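Local atomic coordinates of Tetur07g02040 (Tetranychus urticae, PDB entry 6BDJ), a protein that probably cleaves catechol-type aromatic rings by an intradiol route, using molecular oxygen and a bound ferric iron. Residues A[38-43]-A[161-166]; A[87-92]-A[146-151]; A[95-100]-A[118-123]. All blocks are in the same frame, centred on the assembly; numbering follows the deposited sequence.

In the fold
From the N terminus, the loop 38-43 comes first and meets strand 157-166 in contact 1, closing the longest loop of the three. Contact 2 is nested inside it and pairs strand 84-88 with strand 148-154. Contact 3 is nested again inside contact 2, joining the loop 95-100 to the start of strand 120-124. No contact crosses another. Strands 120-124, 84-88, 148-154 and 157-166 are successive neighbours in one sheet, so all three contacts reach the same sheet, with contact 2 touching both of the others. Contacts 2 and 3 share the ferric iron: His147 and His149 come from one, Tyr96 from the other. Contacts 1 and 2 are also joined by the Glu42-Arg151 salt bridge.

Contact 1: residues A[38-43]-A[161-166]; sequences PEVGEG and IGQIFF
The loop that precedes strand 64-73 crosses strand 157-166 here, close to the ferric iron site, with Val40 set against Gly162 and Gln163. The touching parts of the two segments run nearly at right angles, 89° apart. Val40 N donates to Ile161 O at 3.0 Å. In return, Ile161 N donates to Glu39 OE1, also at 3.0 Å, on the anti lone pair of the carboxylate. That oxygen also bonds Ser232, so two donors hold this end of Glu39.

The third direct bond runs from Gln163 NE2 to Gly41 O, at 2.9 Å. It lies in the carbonyl plane and close to the plane of the amide. The other end of the amide, OE1, is held by Arg144, which leaves the group little freedom to turn over. Val40 crosses the Gln163 side chain at about a right angle. Its CG1, anti to the backbone N (chi1 -174°), rests 3.6 Å from Gln163 CD. Ile161 CG2 packs against the loop backbone, 3.7 Å from Glu42 CA. Two waters add to the joint: one links Pro38 O to Gln163 O, the other Gly41 O to Gly162 O.

Gln163 also touches the iron ligands His147 and His149, so the loop is in contact with a second-shell residue of the metal site. Glu42 forms a salt bridge with Arg151 of strand 148-154. Helix 194-198 meets Val40 and Gln163 through Glu195, while strands 148-154 and 205-208 flank strand 157-166 in the sheet.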
loop_
_atom_site.group_PDB
_atom_site.type_symbol
_atom_site.label_atom_id
_atom_site.label_comp_id
_atom_site.label_asym_id
_atom_site.label_seq_id
_atom_site.Cartn_x
_atom_site.Cartn_y
_atom_site.Cartn_z
ATOM N N PRO A 38 -11.802 3.215 5.236
ATOM C CA PRO A 38 -12.233 3.596 3.914
ATOM C C PRO A 38 -11.540 2.745 2.845
ATOM O O PRO A 38 -10.442 2.240 3.064
ATOM C CB PRO A 38 -11.734 5.028 3.811
ATOM C CG PRO A 38 -10.448 4.996 4.584
ATOM C CD PRO A 38 -10.780 4.138 5.775
ATOM N N GLU A 39 -12.220 2.601 1.717
ATOM C CA GLU A 39 -11.673 2.014 0.530
ATOM C C GLU A 39 -11.220 3.101 -0.426
ATOM O O GLU A 39 -11.737 4.236 -0.419
ATOM C CB GLU A 39 -12.732 1.191 -0.180
ATOM C CG GLU A 39 -13.148 -0.081 0.532
ATOM C CD GLU A 39 -13.683 -1.113 -0.447
ATOM O OE1 GLU A 39 -12.873 -1.891 -1.042
ATOM O OE2 GLU A 39 -14.913 -1.124 -0.620
ATOM N N VAL A 40 -10.279 2.751 -1.296
ATOM C CA VAL A 40 -9.715 3.709 -2.260
ATOM C C VAL A 40 -9.456 2.901 -3.518
ATOM O O VAL A 40 -9.089 1.713 -3.432
ATOM C CB VAL A 40 -8.364 4.285 -1.764
ATOM C CG1 VAL A 40 -7.882 5.373 -2.709
ATOM C CG2 VAL A 40 -8.487 4.875 -0.366
ATOM N N GLY A 41 -9.578 3.548 -4.673
ATOM C CA GLY A 41 -9.424 2.869 -5.963
ATOM C C GLY A 41 -8.075 2.129 -6.073
ATOM O O GLY A 41 -7.061 2.561 -5.542
ATOM N N GLU A 42 -8.102 1.000 -6.756
ATOM C CA GLU A 42 -6.934 0.136 -6.924
ATOM C C GLU A 42 -5.818 0.790 -7.721
ATOM O O GLU A 42 -4.629 0.471 -7.538
ATOM C CB GLU A 42 -7.376 -1.107 -7.674
ATOM C CG GLU A 42 -6.343 -2.196 -7.772
ATOM C CD GLU A 42 -6.983 -3.466 -8.279
ATOM O OE1 GLU A 42 -7.114 -3.626 -9.530
ATOM O OE2 GLU A 42 -7.376 -4.287 -7.411
ATOM N N GLY A 43 -6.219 1.669 -8.635
ATOM C CA GLY A 43 -5.344 2.129 -9.695
ATOM C C GLY A 43 -5.025 1.004 -10.665
ATOM O O GLY A 43 -5.552 -0.100 -10.530
ATOM N N ILE A 161 -10.004 -2.862 -0.748
ATOM C CA ILE A 161 -8.908 -2.296 -1.510
ATOM C C ILE A 161 -8.715 -0.883 -0.994
ATOM O O ILE A 161 -9.685 -0.123 -0.814
ATOM C CB ILE A 161 -9.224 -2.215 -3.013
ATOM C CG1 ILE A 161 -9.369 -3.607 -3.607
ATOM C CG2 ILE A 161 -8.135 -1.416 -3.761
ATOM C CD1 ILE A 161 -9.955 -3.629 -5.010
ATOM N N GLY A 162 -7.477 -0.504 -0.777
ATOM C CA GLY A 162 -7.194 0.829 -0.280
ATOM C C GLY A 162 -5.806 1.305 -0.586
ATOM O O GLY A 162 -5.093 0.739 -1.440
ATOM N N GLN A 163 -5.484 2.413 0.070
ATOM C CA GLN A 163 -4.212 3.077 -0.063
ATOM C C GLN A 163 -3.783 3.586 1.288
ATOM O O GLN A 163 -4.593 4.081 2.053
ATOM C CB GLN A 163 -4.308 4.218 -1.062
ATOM C CG GLN A 163 -4.449 3.715 -2.489
ATOM C CD GLN A 163 -4.436 4.809 -3.543
ATOM O OE1 GLN A 163 -3.884 5.898 -3.326
ATOM N NE2 GLN A 163 -5.032 4.516 -4.695
ATOM N N ILE A 164 -2.490 3.450 1.550
ATOM C CA ILE A 164 -1.850 3.887 2.773
ATOM C C ILE A 164 -1.165 5.216 2.474
ATOM O O ILE A 164 -0.391 5.330 1.524
ATOM C CB ILE A 164 -0.810 2.855 3.227
ATOM C CG1 ILE A 164 -1.461 1.479 3.384
ATOM C CG2 ILE A 164 -0.155 3.295 4.527
ATOM C CD1 ILE A 164 -0.505 0.325 3.563
ATOM N N PHE A 165 -1.441 6.215 3.298
ATOM C CA PHE A 165 -0.839 7.539 3.171
ATOM C C PHE A 165 0.098 7.807 4.339
ATOM O O PHE A 165 0.099 7.090 5.333
ATOM C CB PHE A 165 -1.951 8.584 3.072
ATOM C CG PHE A 165 -2.836 8.389 1.869
ATOM C CD1 PHE A 165 -2.394 8.756 0.616
ATOM C CD2 PHE A 165 -4.078 7.775 1.973
ATOM C CE1 PHE A 165 -3.177 8.551 -0.518
ATOM C CE2 PHE A 165 -4.881 7.573 0.853
ATOM C CZ PHE A 165 -4.436 7.980 -0.398
ATOM N N PHE A 166 0.894 8.857 4.191
ATOM C CA PHE A 166 1.894 9.256 5.196
ATOM C C PHE A 166 1.600 10.644 5.732
ATOM O O PHE A 166 1.052 11.508 5.010
ATOM C CB PHE A 166 3.280 9.179 4.590
ATOM C CG PHE A 166 3.626 7.793 4.147
ATOM C CD1 PHE A 166 4.195 6.905 5.037
ATOM C CD2 PHE A 166 3.274 7.342 2.884
ATOM C CE1 PHE A 166 4.495 5.594 4.658
ATOM C CE2 PHE A 166 3.554 6.037 2.495
ATOM C CZ PHE A 166 4.169 5.161 3.392
HETATM O O HOH W 1 -7.536 3.297 2.828
HETATM O O HOH W 2 -5.436 0.618 -4.055
#

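Contact 2: residues A[87-92]-A[146-151]; sequences IWQPDY and PHIHYR. With FE (Fe (III) ion), chain C.
Strands 84-88 and 148-154 pair antiparallel, with Trp88 and His149 as a hydrogen-bonded pair and Ile87 and Tyr150 as a non-hydrogen-bonded pair. Trp88 N donates to His149 O at 3.1 Å. His149 N returns a bond to Trp88 O at 2.9 Å.

Trp88 and His149 project from the same face of the sheet. Trp88 CG stands between its backbone N and carbonyl carbon (chi1 67°), which lays the indole across the neighbouring strand against the His149 ring. The imidazole makes an offset stack on the five-membered ring of the indole, with centroids 4.4 Å apart and planes at 10°. Farther along the indole, CZ3 meets Arg151 CB at 3.8 Å. On the other face, Ile87 CG2 touches Tyr150 CB, and Ile87 CB meets Ile148 CG2. Gln89 lies alongside Ile148, its OE1 3.5 Å from Ile148 CD1. The Gln89 amide is held by Thr135 and Leu136 O.

The stack backs one side of the His149 ring, whose NE2 binds the iron at 2.3 Å. His147 NE2 is the second ligand, at 2.5 Å. Its ND1 is bonded to Thr145 O, which helps fix the rotation of that ring. A water and Tyr96 OH also bind the metal. Two histidines separated by a single residue and two tyrosines are the classic ligand set of the non-haem ferric site of intradiol dioxygenases; here Tyr96 is bound, while the second tyrosine, Tyr141, is not bound to the iron in this model.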
loop_
_atom_site.group_PDB
_atom_site.type_symbol
_atom_site.label_atom_id
_atom_site.label_comp_id
_atom_site.label_asym_id
_atom_site.label_seq_id
_atom_site.Cartn_x
_atom_site.Cartn_y
_atom_site.Cartn_z
ATOM N N ILE A 87 0.316 -5.931 -0.843
ATOM C CA ILE A 87 0.713 -4.544 -1.064
ATOM C C ILE A 87 1.524 -4.408 -2.325
ATOM O O ILE A 87 2.132 -5.362 -2.807
ATOM C CB ILE A 87 1.454 -3.932 0.136
ATOM C CG1 ILE A 87 2.767 -4.662 0.436
ATOM C CG2 ILE A 87 0.573 -4.029 1.382
ATOM C CD1 ILE A 87 3.602 -3.895 1.450
ATOM N N TRP A 88 1.468 -3.210 -2.886
ATOM C CA TRP A 88 2.323 -2.833 -3.984
ATOM C C TRP A 88 2.507 -1.342 -3.977
ATOM O O TRP A 88 1.638 -0.571 -3.522
ATOM C CB TRP A 88 1.817 -3.342 -5.350
ATOM C CG TRP A 88 0.495 -2.714 -5.874
ATOM C CD1 TRP A 88 0.330 -1.868 -6.958
ATOM C CD2 TRP A 88 -0.815 -2.970 -5.381
ATOM N NE1 TRP A 88 -0.998 -1.583 -7.146
ATOM C CE2 TRP A 88 -1.727 -2.227 -6.188
ATOM C CE3 TRP A 88 -1.316 -3.723 -4.322
ATOM C CZ2 TRP A 88 -3.111 -2.239 -5.964
ATOM C CZ3 TRP A 88 -2.696 -3.740 -4.110
ATOM C CH2 TRP A 88 -3.571 -3.005 -4.927
ATOM N N GLN A 89 3.681 -0.933 -4.441
ATOM C CA GLN A 89 4.087 0.459 -4.335
ATOM C C GLN A 89 5.171 0.754 -5.379
ATOM O O GLN A 89 5.862 -0.142 -5.849
ATOM C CB GLN A 89 4.616 0.731 -2.936
ATOM C CG GLN A 89 5.942 0.045 -2.652
ATOM C CD GLN A 89 6.463 0.268 -1.250
ATOM O OE1 GLN A 89 5.967 -0.306 -0.292
ATOM N NE2 GLN A 89 7.509 1.064 -1.136
ATOM N N PRO A 90 5.359 2.022 -5.710
ATOM C CA PRO A 90 6.479 2.344 -6.605
ATOM C C PRO A 90 7.804 2.490 -5.894
ATOM O O PRO A 90 7.838 2.806 -4.695
ATOM C CB PRO A 90 6.073 3.683 -7.175
ATOM C CG PRO A 90 5.246 4.320 -6.114
ATOM C CD PRO A 90 4.644 3.236 -5.275
ATOM N N ASP A 91 8.895 2.306 -6.635
ATOM C CA ASP A 91 10.233 2.582 -6.094
ATOM C C ASP A 91 10.479 4.080 -5.910
ATOM O O ASP A 91 9.620 4.898 -6.254
ATOM C CB ASP A 91 11.336 1.866 -6.912
ATOM C CG ASP A 91 11.738 2.575 -8.189
ATOM O OD1 ASP A 91 11.306 3.699 -8.475
ATOM O OD2 ASP A 91 12.556 1.996 -8.913
ATOM N N TYR A 92 11.644 4.450 -5.386
ATOM C CA TYR A 92 11.948 5.844 -5.083
ATOM C C TYR A 92 11.732 6.831 -6.224
ATOM O O TYR A 92 11.397 7.967 -5.959
ATOM C CB TYR A 92 13.374 6.000 -4.536
ATOM C CG TYR A 92 14.427 6.099 -5.596
ATOM C CD1 TYR A 92 14.762 7.340 -6.165
ATOM C CD2 TYR A 92 15.065 4.952 -6.071
ATOM C CE1 TYR A 92 15.724 7.433 -7.141
ATOM C CE2 TYR A 92 16.046 5.042 -7.054
ATOM C CZ TYR A 92 16.358 6.286 -7.581
ATOM O OH TYR A 92 17.291 6.371 -8.562
ATOM N N PRO A 146 2.546 10.476 -2.267
ATOM C CA PRO A 146 3.160 9.158 -2.009
ATOM C C PRO A 146 2.196 8.239 -1.278
ATOM O O PRO A 146 1.471 8.675 -0.396
ATOM C CB PRO A 146 4.368 9.486 -1.117
ATOM C CG PRO A 146 4.659 10.918 -1.359
ATOM C CD PRO A 146 3.341 11.564 -1.680
ATOM N N HIS A 147 2.191 6.977 -1.651
ATOM C CA HIS A 147 1.315 6.004 -1.038
ATOM C C HIS A 147 1.744 4.600 -1.317
ATOM O O HIS A 147 2.542 4.356 -2.230
ATOM C CB HIS A 147 -0.072 6.147 -1.623
ATOM C CG HIS A 147 -0.102 5.975 -3.101
ATOM N ND1 HIS A 147 0.222 6.991 -3.969
ATOM C CD2 HIS A 147 -0.385 4.898 -3.867
ATOM C CE1 HIS A 147 0.089 6.567 -5.214
ATOM N NE2 HIS A 147 -0.218 5.281 -5.183
ATOM N N ILE A 148 1.163 3.680 -0.549
ATOM C CA ILE A 148 1.292 2.253 -0.776
ATOM C C ILE A 148 -0.106 1.703 -0.953
ATOM O O ILE A 148 -0.997 1.965 -0.119
ATOM C CB ILE A 148 1.941 1.555 0.426
ATOM C CG1 ILE A 148 3.390 2.043 0.611
ATOM C CG2 ILE A 148 1.936 0.024 0.243
ATOM C CD1 ILE A 148 4.071 1.600 1.904
ATOM N N HIS A 149 -0.307 0.925 -2.005
ATOM C CA HIS A 149 -1.564 0.246 -2.184
ATOM C C HIS A 149 -1.655 -1.025 -1.399
ATOM O O HIS A 149 -0.630 -1.658 -1.128
ATOM C CB HIS A 149 -1.737 -0.181 -3.601
ATOM C CG HIS A 149 -1.812 0.922 -4.570
ATOM N ND1 HIS A 149 -3.022 1.412 -5.038
ATOM C CD2 HIS A 149 -0.843 1.605 -5.207
ATOM C CE1 HIS A 149 -2.782 2.356 -5.926
ATOM N NE2 HIS A 149 -1.471 2.489 -6.042
ATOM N N TYR A 150 -2.892 -1.453 -1.143
ATOM C CA TYR A 150 -3.152 -2.723 -0.484
ATOM C C TYR A 150 -4.504 -3.262 -0.913
ATOM O O TYR A 150 -5.434 -2.498 -1.202
ATOM C CB TYR A 150 -3.057 -2.615 1.043
ATOM C CG TYR A 150 -4.239 -1.950 1.702
ATOM C CD1 TYR A 150 -4.286 -0.573 1.873
ATOM C CD2 TYR A 150 -5.304 -2.697 2.166
ATOM C CE1 TYR A 150 -5.381 0.041 2.475
ATOM C CE2 TYR A 150 -6.402 -2.100 2.754
ATOM C CZ TYR A 150 -6.439 -0.730 2.909
ATOM O OH TYR A 150 -7.552 -0.160 3.512
ATOM N N ARG A 151 -4.599 -4.578 -0.960
ATOM C CA ARG A 151 -5.805 -5.268 -1.334
ATOM C C ARG A 151 -5.892 -6.528 -0.509
ATOM O O ARG A 151 -4.890 -7.225 -0.329
ATOM C CB ARG A 151 -5.759 -5.588 -2.820
ATOM C CG ARG A 151 -6.743 -6.627 -3.299
ATOM C CD ARG A 151 -6.913 -6.507 -4.813
ATOM N NE ARG A 151 -7.485 -7.717 -5.364
ATOM C CZ ARG A 151 -8.005 -7.891 -6.581
ATOM N NH1 ARG A 151 -8.107 -6.900 -7.467
ATOM N NH2 ARG A 151 -8.459 -9.105 -6.916
HETATM FE FE FE C . -0.125 3.960 -7.263
HETATM O O HOH W 3 -1.230 3.256 -8.990
#

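Contact 3: residues A[95-100]-A[118-123]; sequences IYSGFM and FLRGTQ. With FE (Fe (III) ion), chain C.
Ser97 OG is held by two groups of the facing segment, Phe118 O and Arg120 NE. It donates to Phe118 O at 2.6 Å, on a lone pair in the carbonyl plane. It also accepts a bond from Arg120 NE at 2.8 Å, close to the guanidinium plane. The hydroxyl reaches both because OG stands between the backbone N and the carbonyl carbon (chi1 66°). Arg120 NH2 donates to Ser97 O at 2.8 Å, so the guanidinium holds Ser97 side-on, one nitrogen to the hydroxyl and one to the carbonyl. NE adds a weak bond to the same carbonyl. A water joins Ser97 N to Phe118 O.

Ser97 CB lies over the centre of the Phe118 ring, 3.5 Å from its centroid, in a CH-pi contact. Met100 CE meets the edge of that ring, 3.7 Å from Phe118 CE2. The Met100 sulfur makes a Met-aromatic contact with it. Arg120 NH2 also lies at the edge of the Phe99 ring, 3.8 Å from CE2.

A leucine in place of Arg120 would probably leave both Ser97 O and Ser97 OG without their guanidinium donors and free the turn that begins at Tyr96 to shift. That type II turn, Tyr96 to Phe99, carries the tyrosine whose OH binds the iron at 1.9 Å. Arg120 NH1 is held by Tyr45 O, and the Tyr45 ring meets those of Tyr96 and Phe99. Strand 120-124, at one edge of the sheet within the chain, pairs with strand 84-88, whose Trp88 touches both Tyr96 and Arg120.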
loop_
_atom_site.group_PDB
_atom_site.type_symbol
_atom_site.label_atom_id
_atom_site.label_comp_id
_atom_site.label_asym_id
_atom_site.label_seq_id
_atom_site.Cartn_x
_atom_site.Cartn_y
_atom_site.Cartn_z
ATOM N N ILE A 95 8.550 4.176 -10.135
ATOM C CA ILE A 95 8.341 3.079 -11.069
ATOM C C ILE A 95 7.682 1.891 -10.359
ATOM O O ILE A 95 8.052 1.552 -9.239
ATOM C CB ILE A 95 9.688 2.611 -11.657
ATOM C CG1 ILE A 95 10.374 3.730 -12.454
ATOM C CG2 ILE A 95 9.505 1.408 -12.559
ATOM C CD1 ILE A 95 9.526 4.414 -13.526
ATOM N N TYR A 96 6.690 1.303 -11.018
ATOM C CA TYR A 96 6.051 0.089 -10.561
ATOM C C TYR A 96 6.626 -1.085 -11.335
ATOM O O TYR A 96 6.691 -1.049 -12.563
ATOM C CB TYR A 96 4.557 0.131 -10.827
ATOM C CG TYR A 96 3.794 0.975 -9.835
ATOM C CD1 TYR A 96 3.341 0.432 -8.664
ATOM C CD2 TYR A 96 3.560 2.323 -10.075
ATOM C CE1 TYR A 96 2.620 1.190 -7.745
ATOM C CE2 TYR A 96 2.839 3.102 -9.171
ATOM C CZ TYR A 96 2.361 2.526 -8.004
ATOM O OH TYR A 96 1.692 3.294 -7.098
ATOM N N SER A 97 6.996 -2.134 -10.599
ATOM C CA SER A 97 7.473 -3.391 -11.173
ATOM C C SER A 97 6.378 -4.007 -12.014
ATOM O O SER A 97 5.203 -3.910 -11.664
ATOM C CB SER A 97 7.932 -4.333 -10.089
ATOM O OG SER A 97 6.911 -4.810 -9.223
ATOM N N GLY A 98 6.764 -4.529 -13.175
ATOM C CA GLY A 98 5.814 -4.957 -14.173
ATOM C C GLY A 98 5.396 -3.903 -15.180
ATOM O O GLY A 98 4.954 -4.244 -16.283
ATOM N N PHE A 99 5.522 -2.635 -14.807
ATOM C CA PHE A 99 5.187 -1.506 -15.678
ATOM C C PHE A 99 6.379 -0.549 -15.735
ATOM O O PHE A 99 6.225 0.652 -15.750
ATOM C CB PHE A 99 3.934 -0.820 -15.110
ATOM C CG PHE A 99 2.782 -1.769 -14.903
ATOM C CD1 PHE A 99 1.904 -2.049 -15.937
ATOM C CD2 PHE A 99 2.601 -2.400 -13.687
ATOM C CE1 PHE A 99 0.861 -2.934 -15.765
ATOM C CE2 PHE A 99 1.553 -3.290 -13.496
ATOM C CZ PHE A 99 0.683 -3.561 -14.543
ATOM N N MET A 100 7.581 -1.112 -15.810
ATOM C CA MET A 100 8.815 -0.334 -15.766
ATOM C C MET A 100 9.036 0.563 -16.977
ATOM O O MET A 100 9.839 1.486 -16.882
ATOM C CB MET A 100 10.041 -1.247 -15.594
ATOM C CG MET A 100 10.058 -2.000 -14.281
ATOM S SD MET A 100 11.496 -3.085 -14.096
ATOM C CE MET A 100 12.790 -1.926 -13.627
ATOM N N PHE A 118 9.522 -6.440 -7.900
ATOM C CA PHE A 118 9.975 -5.744 -6.730
ATOM C C PHE A 118 8.835 -4.899 -6.162
ATOM O O PHE A 118 7.940 -4.434 -6.896
ATOM C CB PHE A 118 11.208 -4.849 -7.007
ATOM C CG PHE A 118 11.004 -3.780 -8.073
ATOM C CD1 PHE A 118 10.229 -2.651 -7.837
ATOM C CD2 PHE A 118 11.634 -3.884 -9.301
ATOM C CE1 PHE A 118 10.052 -1.683 -8.816
ATOM C CE2 PHE A 118 11.473 -2.919 -10.288
ATOM C CZ PHE A 118 10.685 -1.815 -10.040
ATOM N N LEU A 119 8.924 -4.718 -4.852
ATOM C CA LEU A 119 8.000 -3.927 -4.093
ATOM C C LEU A 119 6.542 -4.382 -4.227
ATOM O O LEU A 119 5.599 -3.568 -4.186
ATOM C CB LEU A 119 8.195 -2.445 -4.423
ATOM C CG LEU A 119 9.578 -1.887 -4.017
ATOM C CD1 LEU A 119 9.784 -0.461 -4.502
ATOM C CD2 LEU A 119 9.857 -1.946 -2.524
ATOM N N ARG A 120 6.376 -5.699 -4.342
ATOM C CA ARG A 120 5.100 -6.334 -4.306
ATOM C C ARG A 120 5.199 -7.483 -3.375
ATOM O O ARG A 120 6.200 -8.228 -3.397
ATOM C CB ARG A 120 4.735 -6.835 -5.694
ATOM C CG ARG A 120 4.576 -5.712 -6.711
ATOM C CD ARG A 120 4.249 -6.292 -8.075
ATOM N NE ARG A 120 4.101 -5.147 -8.967
ATOM C CZ ARG A 120 2.960 -4.506 -9.207
ATOM N NH1 ARG A 120 1.813 -4.874 -8.647
ATOM N NH2 ARG A 120 2.967 -3.460 -10.022
ATOM N N GLY A 121 4.189 -7.676 -2.537
ATOM C CA GLY A 121 4.141 -8.938 -1.794
ATOM C C GLY A 121 2.798 -9.210 -1.184
ATOM O O GLY A 121 1.958 -8.306 -1.125
ATOM N N THR A 122 2.654 -10.438 -0.698
ATOM C CA THR A 122 1.470 -10.926 -0.037
ATOM C C THR A 122 1.860 -11.511 1.291
ATOM O O THR A 122 2.879 -12.192 1.376
ATOM C CB THR A 122 0.810 -12.031 -0.861
ATOM O OG1 THR A 122 0.634 -11.577 -2.206
ATOM C CG2 THR A 122 -0.552 -12.396 -0.277
ATOM N N GLN A 123 1.066 -11.257 2.332
ATOM C CA GLN A 123 1.197 -11.990 3.603
ATOM C C GLN A 123 -0.196 -12.374 4.144
ATOM O O GLN A 123 -1.183 -11.666 3.927
ATOM C CB GLN A 123 1.949 -11.155 4.632
ATOM C CG GLN A 123 3.428 -10.933 4.318
ATOM C CD GLN A 123 4.251 -12.170 4.635
ATOM O OE1 GLN A 123 4.445 -13.048 3.795
ATOM N NE2 GLN A 123 4.673 -12.274 5.863
HETATM FE FE FE C . -0.125 3.960 -7.263
HETATM O O HOH W 4 6.433 -2.117 -7.708
HETATM O O HOH W 3 -1.230 3.256 -8.990
#